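Local structure of chitin deacetylase 1 (Bombyx mori, 5ZNT) at residues L55-R64 with L281-D289; S86-G95 with K328-C337. The protein hydrolyses the N-acetyl groups of N-acetyl-D-glucosamine residues in chitin, a zinc-dependent reaction that yields chitosan and acetate. One frame throughout, in Å; residues are numbered along the deposited sequence.

Overall arrangement
Both contacts join an early helix of the deacetylase fold to a segment more than 200 residues later in the chain. Contact 1 sets helix 53-59 beside helix 278-294; contact 2 ties helix 85-93, which follows the next strand, 75-78, to the irregular segment 328-337. Their centres are about 18 Å apart and their nearest atoms about 5 Å, so they are neighbours that do not touch. Contact 1 lies closer to the zinc site: the side chain of Leu-55 is about 11 Å from that of Asp-46, a zinc ligand alongside His-101 and His-105. Contact 2 lies at the surface and away from the metal, where Ser-86, Glu-90, Pro-335 and Cys-337 border the glycan carried by Asn-84.

Contact 1 (L55-R64 with L281-D289); sequences LYKEIFNGKR and LEAFLYWID
Leu-55 and Leu-281 begin the apolar part of this interface, sliding past each other in opposite directions with Leu-55 CD1 3.6 Å from Leu-281 CD2. One turn on, CG1 of Ile-59 fits between two leucines of the facing helix, 4.1 Å from Leu-281 CD1 and equally far from Leu-285 CD2. Glu-58 lies across Leu-285 at about a right angle. Its extended chain, with CG anti to the backbone N (chi1 176°), brings the carboxylate against Leu-281 CD2, so its contacts here are with methyl groups.

The polar part is carried by Arg-64 and Asp-289. The guanidinium grips the carboxylate side-on: Arg-64 NE reaches Asp-289 OD1 at 2.7 Å, and Arg-64 NH2 reaches Asp-289 OD2 at 3.0 Å. Both oxygens are met on their syn sides, and the two planes are 10° apart, nearly coplanar, which suits a bidentate salt bridge. Arg-64 NH1 turns back to its own segment and donates to Ile-59 O over 2.9 Å, adding a weak bond to Glu-58 O. Rotation of the guanidinium is thus restrained by an acid on one side and the last carbonyls of helix 53-59 on the other. Leu-285 CD2 lies over one face, 3.9 Å above the plane, while Ile-288 CG2 touches Arg-64 CD.

The axes of the short segments 55-59 and 281-289 come within 12.0 Å and run in the same general direction, inclined by 29°. Helix 53-59 follows strand 38-45 and helix 278-294 follows strand 265-270, two paired parallel strands, so this is lateral packing of adjacent outer helices in the distorted beta/alpha barrel of CE4 deacetylases.

Contact 2 (S86-G95 with K328-C337); sequences SAVQETHRKG and KCSVEGNPAC. With NAG (2-acetamido-2-deoxy-beta-D-glucopyranose), chain B; NAG (2-acetamido-2-deoxy-beta-D-glucopyranose), chain C.
Arg-93 reaches over to the backbone of 328-337 and donates through NH1 to Glu-332 O, at 2.7 Å with an N-H...O angle of 151°; NH2 adds a weak bond to the same oxygen. Asn-334 O lies over the centre of the guanidinium, 3.2 Å from Arg-93 CZ. Two lysines make comparable bonds in opposite senses: Lys-94 NZ to Val-331 O, and Lys-328 NZ to His-92 O over 2.9 Å. Val-331 turns its side chain toward the helix end, CG1 lying near Arg-93 NH1 and Arg-93 O, and the methyl of Ala-336 sits against the amide end of Gln-89.

The bond to His-92 O falls at a helix end. Gly-95, with positive phi (99°), closes helix 85-93 in a Schellman motif, and its N also binds His-92 O, from the face of the carbonyl plane opposite to Lys-328 NZ. The CA of Gly-95 packs against Lys-328 CD.

Behind the first shell, Glu-90 positions Arg-93. A bend in the arginine chain at chi3 (75°) turns the guanidinium to meet the carboxylate side-on: Arg-93 NE is 2.9 Å from Glu-90 OE2, and NH2 bonds OE1. Glu-90 OE2 also takes a bond from water 1, at 2.6 Å, and this water accepts from Ala-336 N. Water 2 accepts from Val-331 N at 2.7 Å, close to Lys-94 O and Lys-328 O.

Glu-90 CG and Pro-335 touch the second sugar of the glycan, Pro-335 CB lying 3.2 Å from its O7, while Ser-86 and Ala-87 pack against the first sugar, linked to Asn-84. Farther out, disulfides from Cys-329 to Cys-70 and from Cys-337 to Cys-360 tether the segment near its two ends, and His-92 NE2 is hydrogen-bonded to Ser-141.

Contact 1 (L55-R64 with L281-D289)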
loop_
_atom_site.group_PDB
_atom_site.type_symbol
_atom_site.label_atom_id
_atom_site.label_comp_id
_atom_site.label_asym_id
_atom_site.label_seq_id
_atom_site.Cartn_x
_atom_site.Cartn_y
_atom_site.Cartn_z
ATOM N N LEU A 55 3.419 18.157 2.467
ATOM C CA LEU A 55 3.437 17.218 3.587
ATOM C C LEU A 55 4.436 16.088 3.334
ATOM O O LEU A 55 5.218 15.723 4.226
ATOM C CB LEU A 55 2.037 16.646 3.823
ATOM C CG LEU A 55 2.009 15.484 4.820
ATOM C CD1 LEU A 55 2.159 15.990 6.252
ATOM C CD2 LEU A 55 0.761 14.656 4.677
ATOM N N TYR A 56 4.424 15.513 2.132
ATOM C CA TYR A 56 5.322 14.389 1.880
ATOM C C TYR A 56 6.782 14.835 1.924
ATOM O O TYR A 56 7.651 14.053 2.332
ATOM C CB TYR A 56 4.987 13.726 0.547
ATOM C CG TYR A 56 3.602 13.083 0.533
ATOM C CD1 TYR A 56 3.121 12.381 1.643
ATOM C CD2 TYR A 56 2.761 13.213 -0.573
ATOM C CE1 TYR A 56 1.847 11.796 1.638
ATOM C CE2 TYR A 56 1.479 12.649 -0.578
ATOM C CZ TYR A 56 1.037 11.935 0.533
ATOM O OH TYR A 56 -0.214 11.349 0.530
ATOM N N LYS A 57 7.066 16.094 1.560
ATOM C CA LYS A 57 8.439 16.598 1.668
ATOM C C LYS A 57 8.870 16.728 3.119
ATOM O O LYS A 57 10.039 16.479 3.448
ATOM C CB LYS A 57 8.580 17.947 0.958
ATOM C CG LYS A 57 8.719 17.827 -0.534
ATOM C CD LYS A 57 8.701 19.200 -1.217
ATOM C CE LYS A 57 8.430 19.059 -2.727
ATOM N NZ LYS A 57 8.288 20.378 -3.403
ATOM N N GLU A 58 7.947 17.128 3.996
ATOM C CA GLU A 58 8.265 17.254 5.408
ATOM C C GLU A 58 8.578 15.893 6.021
ATOM O O GLU A 58 9.513 15.768 6.816
ATOM C CB GLU A 58 7.110 17.921 6.151
ATOM C CG GLU A 58 7.297 18.021 7.642
ATOM C CD GLU A 58 6.250 18.905 8.340
ATOM O OE1 GLU A 58 5.348 19.468 7.653
ATOM O OE2 GLU A 58 6.326 19.029 9.588
ATOM N N ILE A 59 7.799 14.867 5.667
ATOM C CA ILE A 59 8.026 13.527 6.203
ATOM C C ILE A 59 9.295 12.919 5.608
ATOM O O ILE A 59 10.189 12.465 6.331
ATOM C CB ILE A 59 6.815 12.618 5.936
ATOM C CG1 ILE A 59 5.551 13.179 6.601
ATOM C CG2 ILE A 59 7.131 11.204 6.437
ATOM C CD1 ILE A 59 4.246 12.496 6.161
ATOM N N PHE A 60 9.364 12.864 4.284
ATOM C CA PHE A 60 10.424 12.160 3.573
ATOM C C PHE A 60 11.462 13.178 3.115
ATOM O O PHE A 60 11.597 13.499 1.939
ATOM C CB PHE A 60 9.841 11.347 2.420
ATOM C CG PHE A 60 8.811 10.373 2.873
ATOM C CD1 PHE A 60 9.186 9.243 3.584
ATOM C CD2 PHE A 60 7.459 10.608 2.648
ATOM C CE1 PHE A 60 8.240 8.342 4.034
ATOM C CE2 PHE A 60 6.494 9.719 3.098
ATOM C CZ PHE A 60 6.866 8.597 3.812
ATOM N N ASN A 61 12.182 13.693 4.109
ATOM C CA ASN A 61 13.059 14.842 3.955
ATOM C C ASN A 61 14.475 14.473 3.502
ATOM O O ASN A 61 15.325 15.363 3.399
ATOM C CB ASN A 61 13.126 15.612 5.269
ATOM C CG ASN A 61 13.587 14.746 6.427
ATOM O OD1 ASN A 61 14.068 13.622 6.233
ATOM N ND2 ASN A 61 13.446 15.263 7.643
ATOM N N GLY A 62 14.744 13.203 3.219
ATOM C CA GLY A 62 16.100 12.804 2.894
ATOM C C GLY A 62 17.033 12.697 4.079
ATOM O O GLY A 62 18.212 12.388 3.892
ATOM N N LYS A 63 16.541 12.940 5.291
ATOM C CA LYS A 63 17.315 12.802 6.517
ATOM C C LYS A 63 16.906 11.611 7.375
ATOM O O LYS A 63 17.600 11.310 8.350
ATOM C CB LYS A 63 17.186 14.066 7.376
ATOM C CG LYS A 63 17.339 15.367 6.605
ATOM C CD LYS A 63 18.521 16.180 7.106
ATOM C CE LYS A 63 18.451 17.611 6.593
ATOM N NZ LYS A 63 17.311 18.343 7.206
ATOM N N ARG A 64 15.782 10.961 7.083
ATOM C CA ARG A 64 15.329 9.798 7.842
ATOM C C ARG A 64 15.795 8.563 7.083
ATOM O O ARG A 64 15.397 8.354 5.934
ATOM C CB ARG A 64 13.808 9.821 8.020
ATOM C CG ARG A 64 13.318 11.096 8.722
ATOM C CD ARG A 64 11.814 11.150 9.014
ATOM N NE ARG A 64 11.582 12.081 10.122
ATOM C CZ ARG A 64 11.182 13.340 9.991
ATOM N NH1 ARG A 64 10.885 13.839 8.780
ATOM N NH2 ARG A 64 11.055 14.088 11.086
ATOM N N LEU A 281 0.571 14.745 13.016
ATOM C CA LEU A 281 1.811 14.761 12.257
ATOM C C LEU A 281 3.011 14.895 13.189
ATOM O O LEU A 281 4.000 14.174 13.036
ATOM C CB LEU A 281 1.809 15.899 11.238
ATOM C CG LEU A 281 3.085 16.016 10.399
ATOM C CD1 LEU A 281 3.278 14.723 9.577
ATOM C CD2 LEU A 281 3.040 17.228 9.496
ATOM N N GLU A 282 2.931 15.802 14.171
ATOM C CA GLU A 282 4.051 15.994 15.088
ATOM C C GLU A 282 4.348 14.719 15.870
ATOM O O GLU A 282 5.510 14.321 16.003
ATOM C CB GLU A 282 3.762 17.155 16.040
ATOM C CG GLU A 282 4.786 17.264 17.171
ATOM C CD GLU A 282 4.532 18.443 18.092
ATOM O OE1 GLU A 282 4.381 19.577 17.589
ATOM O OE2 GLU A 282 4.471 18.232 19.318
ATOM N N ALA A 283 3.310 14.054 16.376
ATOM C CA ALA A 283 3.506 12.806 17.103
ATOM C C ALA A 283 4.061 11.715 16.194
ATOM O O ALA A 283 4.908 10.916 16.613
ATOM C CB ALA A 283 2.189 12.362 17.746
ATOM N N PHE A 284 3.603 11.668 14.947
ATOM C CA PHE A 284 4.066 10.639 14.024
ATOM C C PHE A 284 5.555 10.806 13.732
ATOM O O PHE A 284 6.316 9.832 13.735
ATOM C CB PHE A 284 3.254 10.718 12.727
ATOM C CG PHE A 284 3.599 9.661 11.715
ATOM C CD1 PHE A 284 3.740 8.333 12.090
ATOM C CD2 PHE A 284 3.763 9.998 10.387
ATOM C CE1 PHE A 284 4.051 7.350 11.149
ATOM C CE2 PHE A 284 4.071 9.024 9.433
ATOM C CZ PHE A 284 4.212 7.698 9.821
ATOM N N LEU A 285 5.976 12.030 13.430
ATOM C CA LEU A 285 7.383 12.273 13.145
ATOM C C LEU A 285 8.247 12.037 14.385
ATOM O O LEU A 285 9.329 11.440 14.289
ATOM C CB LEU A 285 7.555 13.689 12.609
ATOM C CG LEU A 285 6.833 13.894 11.273
ATOM C CD1 LEU A 285 7.097 15.269 10.706
ATOM C CD2 LEU A 285 7.241 12.794 10.273
ATOM N N TYR A 286 7.789 12.494 15.551
ATOM C CA TYR A 286 8.505 12.192 16.786
ATOM C C TYR A 286 8.707 10.690 16.930
ATOM O O TYR A 286 9.819 10.218 17.210
ATOM C CB TYR A 286 7.740 12.752 17.983
ATOM C CG TYR A 286 8.471 12.579 19.291
ATOM C CD1 TYR A 286 8.436 11.367 19.969
ATOM C CD2 TYR A 286 9.197 13.624 19.845
ATOM C CE1 TYR A 286 9.114 11.191 21.162
ATOM C CE2 TYR A 286 9.875 13.465 21.048
ATOM C CZ TYR A 286 9.835 12.245 21.697
ATOM O OH TYR A 286 10.512 12.066 22.894
ATOM N N TRP A 287 7.632 9.923 16.729
ATOM C CA TRP A 287 7.703 8.471 16.828
ATOM C C TRP A 287 8.691 7.886 15.824
ATOM O O TRP A 287 9.544 7.059 16.186
ATOM C CB TRP A 287 6.307 7.877 16.625
ATOM C CG TRP A 287 6.294 6.396 16.716
ATOM C CD1 TRP A 287 6.311 5.645 17.870
ATOM C CD2 TRP A 287 6.269 5.458 15.627
ATOM N NE1 TRP A 287 6.306 4.312 17.561
ATOM C CE2 TRP A 287 6.275 4.166 16.196
ATOM C CE3 TRP A 287 6.244 5.584 14.225
ATOM C CZ2 TRP A 287 6.254 3.011 15.426
ATOM C CZ3 TRP A 287 6.221 4.431 13.462
ATOM C CH2 TRP A 287 6.239 3.159 14.066
ATOM N N ILE A 288 8.563 8.260 14.547
ATOM C CA ILE A 288 9.479 7.774 13.515
ATOM C C ILE A 288 10.926 8.043 13.914
ATOM O O ILE A 288 11.794 7.170 13.803
ATOM C CB ILE A 288 9.179 8.434 12.156
ATOM C CG1 ILE A 288 7.880 7.909 11.563
ATOM C CG2 ILE A 288 10.310 8.166 11.190
ATOM C CD1 ILE A 288 7.497 8.664 10.271
ATOM N N ASP A 289 11.213 9.269 14.323
ATOM C CA ASP A 289 12.590 9.625 14.640
ATOM C C ASP A 289 13.081 8.861 15.867
ATOM O O ASP A 289 14.228 8.402 15.910
ATOM C CB ASP A 289 12.692 11.126 14.858
ATOM C CG ASP A 289 12.518 11.915 13.579
ATOM O OD1 ASP A 289 12.781 11.366 12.476
ATOM O OD2 ASP A 289 12.151 13.099 13.685
#

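Contact 2 (S86-G95 with K328-C337)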
loop_
_atom_site.group_PDB
_atom_site.type_symbol
_atom_site.label_atom_id
_atom_site.label_comp_id
_atom_site.label_asym_id
_atom_site.label_seq_id
_atom_site.Cartn_x
_atom_site.Cartn_y
_atom_site.Cartn_z
ATOM N N SER A 86 3.235 14.632 -12.630
ATOM C CA SER A 86 4.637 15.011 -12.427
ATOM C C SER A 86 5.068 14.710 -11.005
ATOM O O SER A 86 6.217 14.321 -10.765
ATOM C CB SER A 86 4.841 16.501 -12.694
ATOM O OG SER A 86 4.589 16.758 -14.052
ATOM N N ALA A 87 4.167 14.939 -10.045
ATOM C CA ALA A 87 4.476 14.655 -8.648
ATOM C C ALA A 87 4.575 13.158 -8.407
ATOM O O ALA A 87 5.452 12.704 -7.659
ATOM C CB ALA A 87 3.420 15.288 -7.735
ATOM N N VAL A 88 3.657 12.380 -9.002
ATOM C CA VAL A 88 3.752 10.926 -8.940
ATOM C C VAL A 88 5.110 10.478 -9.478
ATOM O O VAL A 88 5.794 9.638 -8.884
ATOM C CB VAL A 88 2.585 10.283 -9.730
ATOM C CG1 VAL A 88 2.803 8.813 -9.920
ATOM C CG2 VAL A 88 1.205 10.521 -9.022
ATOM N N GLN A 89 5.516 11.046 -10.611
ATOM C CA GLN A 89 6.792 10.696 -11.231
ATOM C C GLN A 89 7.962 11.019 -10.316
ATOM O O GLN A 89 8.911 10.235 -10.206
ATOM C CB GLN A 89 6.935 11.441 -12.558
ATOM C CG GLN A 89 8.245 11.157 -13.306
ATOM C CD GLN A 89 8.294 11.898 -14.643
ATOM O OE1 GLN A 89 7.708 12.970 -14.801
ATOM N NE2 GLN A 89 8.997 11.329 -15.598
ATOM N N GLU A 90 7.903 12.163 -9.639
ATOM C CA GLU A 90 8.996 12.564 -8.769
ATOM C C GLU A 90 9.047 11.694 -7.514
ATOM O O GLU A 90 10.128 11.301 -7.058
ATOM C CB GLU A 90 8.837 14.042 -8.414
ATOM C CG GLU A 90 9.872 14.564 -7.448
ATOM C CD GLU A 90 11.273 14.663 -8.060
ATOM O OE1 GLU A 90 12.186 15.050 -7.302
ATOM O OE2 GLU A 90 11.472 14.348 -9.271
ATOM N N THR A 91 7.879 11.387 -6.953
ATOM C CA THR A 91 7.792 10.458 -5.834
ATOM C C THR A 91 8.420 9.113 -6.190
ATOM O O THR A 91 9.160 8.532 -5.387
ATOM C CB THR A 91 6.314 10.303 -5.452
ATOM O OG1 THR A 91 5.812 11.568 -5.001
ATOM C CG2 THR A 91 6.100 9.237 -4.383
ATOM N N HIS A 92 8.126 8.603 -7.385
ATOM C CA HIS A 92 8.709 7.353 -7.859
ATOM C C HIS A 92 10.217 7.503 -8.063
ATOM O O HIS A 92 10.995 6.630 -7.655
ATOM C CB HIS A 92 8.013 6.949 -9.158
ATOM C CG HIS A 92 8.380 5.586 -9.672
ATOM N ND1 HIS A 92 9.431 5.374 -10.540
ATOM C CD2 HIS A 92 7.801 4.379 -9.487
ATOM C CE1 HIS A 92 9.494 4.092 -10.852
ATOM N NE2 HIS A 92 8.515 3.463 -10.227
ATOM N N ARG A 93 10.646 8.624 -8.662
ATOM C CA ARG A 93 12.078 8.861 -8.867
ATOM C C ARG A 93 12.824 8.837 -7.543
ATOM O O ARG A 93 13.958 8.344 -7.469
ATOM C CB ARG A 93 12.306 10.204 -9.586
ATOM C CG ARG A 93 13.770 10.463 -9.958
ATOM C CD ARG A 93 13.973 11.824 -10.577
ATOM N NE ARG A 93 13.905 12.897 -9.590
ATOM C CZ ARG A 93 14.930 13.312 -8.849
ATOM N NH1 ARG A 93 16.120 12.728 -8.969
ATOM N NH2 ARG A 93 14.757 14.304 -7.979
ATOM N N LYS A 94 12.192 9.344 -6.472
ATOM C CA LYS A 94 12.798 9.360 -5.146
ATOM C C LYS A 94 12.774 8.000 -4.463
ATOM O O LYS A 94 13.271 7.888 -3.342
ATOM C CB LYS A 94 12.104 10.390 -4.248
ATOM C CG LYS A 94 12.442 11.847 -4.615
ATOM C CD LYS A 94 13.892 12.145 -4.309
ATOM C CE LYS A 94 14.170 13.637 -4.385
ATOM N NZ LYS A 94 15.466 13.993 -3.723
ATOM N N GLY A 95 12.216 6.971 -5.092
ATOM C CA GLY A 95 12.298 5.619 -4.575
ATOM C C GLY A 95 11.084 5.133 -3.811
ATOM O O GLY A 95 11.123 4.022 -3.265
ATOM N N LYS A 328 17.376 2.810 -5.351
ATOM C CA LYS A 328 17.132 4.232 -5.142
ATOM C C LYS A 328 17.366 4.589 -3.675
ATOM O O LYS A 328 16.508 5.143 -2.985
ATOM C CB LYS A 328 15.728 4.621 -5.617
ATOM C CG LYS A 328 15.550 4.429 -7.116
ATOM C CD LYS A 328 14.199 4.910 -7.596
ATOM C CE LYS A 328 13.422 3.786 -8.248
ATOM N NZ LYS A 328 12.243 4.323 -8.986
ATOM N N CYS A 329 18.579 4.248 -3.223
ATOM C CA CYS A 329 18.940 4.356 -1.817
ATOM C C CYS A 329 18.691 5.760 -1.286
ATOM O O CYS A 329 17.890 5.962 -0.363
ATOM C CB CYS A 329 20.410 3.956 -1.621
ATOM S SG CYS A 329 20.953 3.972 0.103
ATOM N N SER A 330 19.379 6.743 -1.849
ATOM C CA SER A 330 19.311 8.114 -1.355
ATOM C C SER A 330 19.381 9.031 -2.576
ATOM O O SER A 330 20.414 9.632 -2.881
ATOM C CB SER A 330 20.424 8.407 -0.355
ATOM O OG SER A 330 19.993 9.401 0.560
ATOM N N VAL A 331 18.256 9.122 -3.285
ATOM C CA VAL A 331 18.227 9.809 -4.565
ATOM C C VAL A 331 18.266 11.312 -4.342
ATOM O O VAL A 331 17.499 11.865 -3.542
ATOM C CB VAL A 331 16.981 9.395 -5.363
ATOM C CG1 VAL A 331 16.900 10.167 -6.680
ATOM C CG2 VAL A 331 17.025 7.906 -5.622
ATOM N N GLU A 332 19.167 11.981 -5.049
ATOM C CA GLU A 332 19.120 13.435 -5.118
ATOM C C GLU A 332 18.704 13.850 -6.525
ATOM O O GLU A 332 17.550 13.636 -6.921
ATOM C CB GLU A 332 20.474 14.021 -4.718
ATOM C CG GLU A 332 21.032 13.370 -3.463
ATOM C CD GLU A 332 22.188 14.136 -2.870
ATOM O OE1 GLU A 332 21.960 14.874 -1.886
ATOM O OE2 GLU A 332 23.316 14.001 -3.392
ATOM N N GLY A 333 19.626 14.429 -7.291
ATOM C CA GLY A 333 19.388 14.734 -8.695
ATOM C C GLY A 333 18.315 15.786 -8.953
ATOM O O GLY A 333 17.899 16.547 -8.075
ATOM N N ASN A 334 17.851 15.801 -10.201
ATOM C CA ASN A 334 16.881 16.784 -10.642
ATOM C C ASN A 334 15.583 16.115 -11.084
ATOM O O ASN A 334 15.596 14.966 -11.536
ATOM C CB ASN A 334 17.437 17.610 -11.810
ATOM C CG ASN A 334 18.688 18.373 -11.434
ATOM O OD1 ASN A 334 18.806 18.894 -10.328
ATOM N ND2 ASN A 334 19.634 18.426 -12.349
ATOM N N PRO A 335 14.461 16.818 -10.995
ATOM C CA PRO A 335 13.190 16.261 -11.496
ATOM C C PRO A 335 13.233 16.041 -13.000
ATOM O O PRO A 335 14.049 16.624 -13.716
ATOM C CB PRO A 335 12.157 17.331 -11.125
ATOM C CG PRO A 335 12.937 18.578 -10.944
ATOM C CD PRO A 335 14.288 18.154 -10.404
ATOM N N ALA A 336 12.333 15.174 -13.473
ATOM C CA ALA A 336 12.317 14.809 -14.888
ATOM C C ALA A 336 12.063 16.011 -15.788
ATOM O O ALA A 336 12.505 16.023 -16.943
ATOM C CB ALA A 336 11.259 13.730 -15.151
ATOM N N CYS A 337 11.315 16.999 -15.311
ATOM C CA CYS A 337 11.126 18.236 -16.052
ATOM C C CYS A 337 10.984 19.360 -15.041
ATOM O O CYS A 337 10.441 19.155 -13.952
ATOM C CB CYS A 337 9.898 18.180 -16.989
ATOM S SG CYS A 337 8.241 18.150 -16.179
HETATM C C1 NAG B . 2.625 19.241 -9.773
HETATM C C2 NAG B . 2.642 20.660 -9.243
HETATM C C3 NAG B . 3.957 21.333 -9.635
HETATM C C4 NAG B . 5.152 20.474 -9.221
HETATM C C5 NAG B . 4.954 19.024 -9.655
HETATM C C6 NAG B . 6.003 18.085 -9.104
HETATM C C7 NAG B . 0.278 21.361 -9.187
HETATM C C8 NAG B . -0.730 22.314 -9.758
HETATM N N2 NAG B . 1.509 21.448 -9.698
HETATM O O3 NAG B . 3.989 22.611 -9.016
HETATM O O4 NAG B . 6.313 20.831 -9.960
HETATM O O5 NAG B . 3.683 18.537 -9.220
HETATM O O6 NAG B . 6.090 18.199 -7.690
HETATM O O7 NAG B . -0.019 20.525 -8.321
HETATM C C1 NAG C . 7.083 21.943 -9.515
HETATM C C2 NAG C . 8.566 21.590 -9.753
HETATM C C3 NAG C . 9.471 22.821 -9.632
HETATM C C4 NAG C . 8.895 24.034 -10.351
HETATM C C5 NAG C . 7.428 24.218 -9.991
HETATM C C6 NAG C . 6.761 25.316 -10.784
HETATM C C7 NAG C . 9.507 19.400 -9.193
HETATM C C8 NAG C . 9.882 18.447 -8.091
HETATM N N2 NAG C . 8.989 20.568 -8.809
HETATM O O3 NAG C . 10.732 22.502 -10.213
HETATM O O4 NAG C . 9.629 25.198 -9.983
HETATM O O5 NAG C . 6.727 23.014 -10.303
HETATM O O6 NAG C . 6.608 26.486 -9.993
HETATM O O7 NAG C . 9.660 19.121 -10.378
HETATM O O HOH W 1 10.617 13.893 -11.649
HETATM O O HOH W 2 16.060 7.798 -2.329
#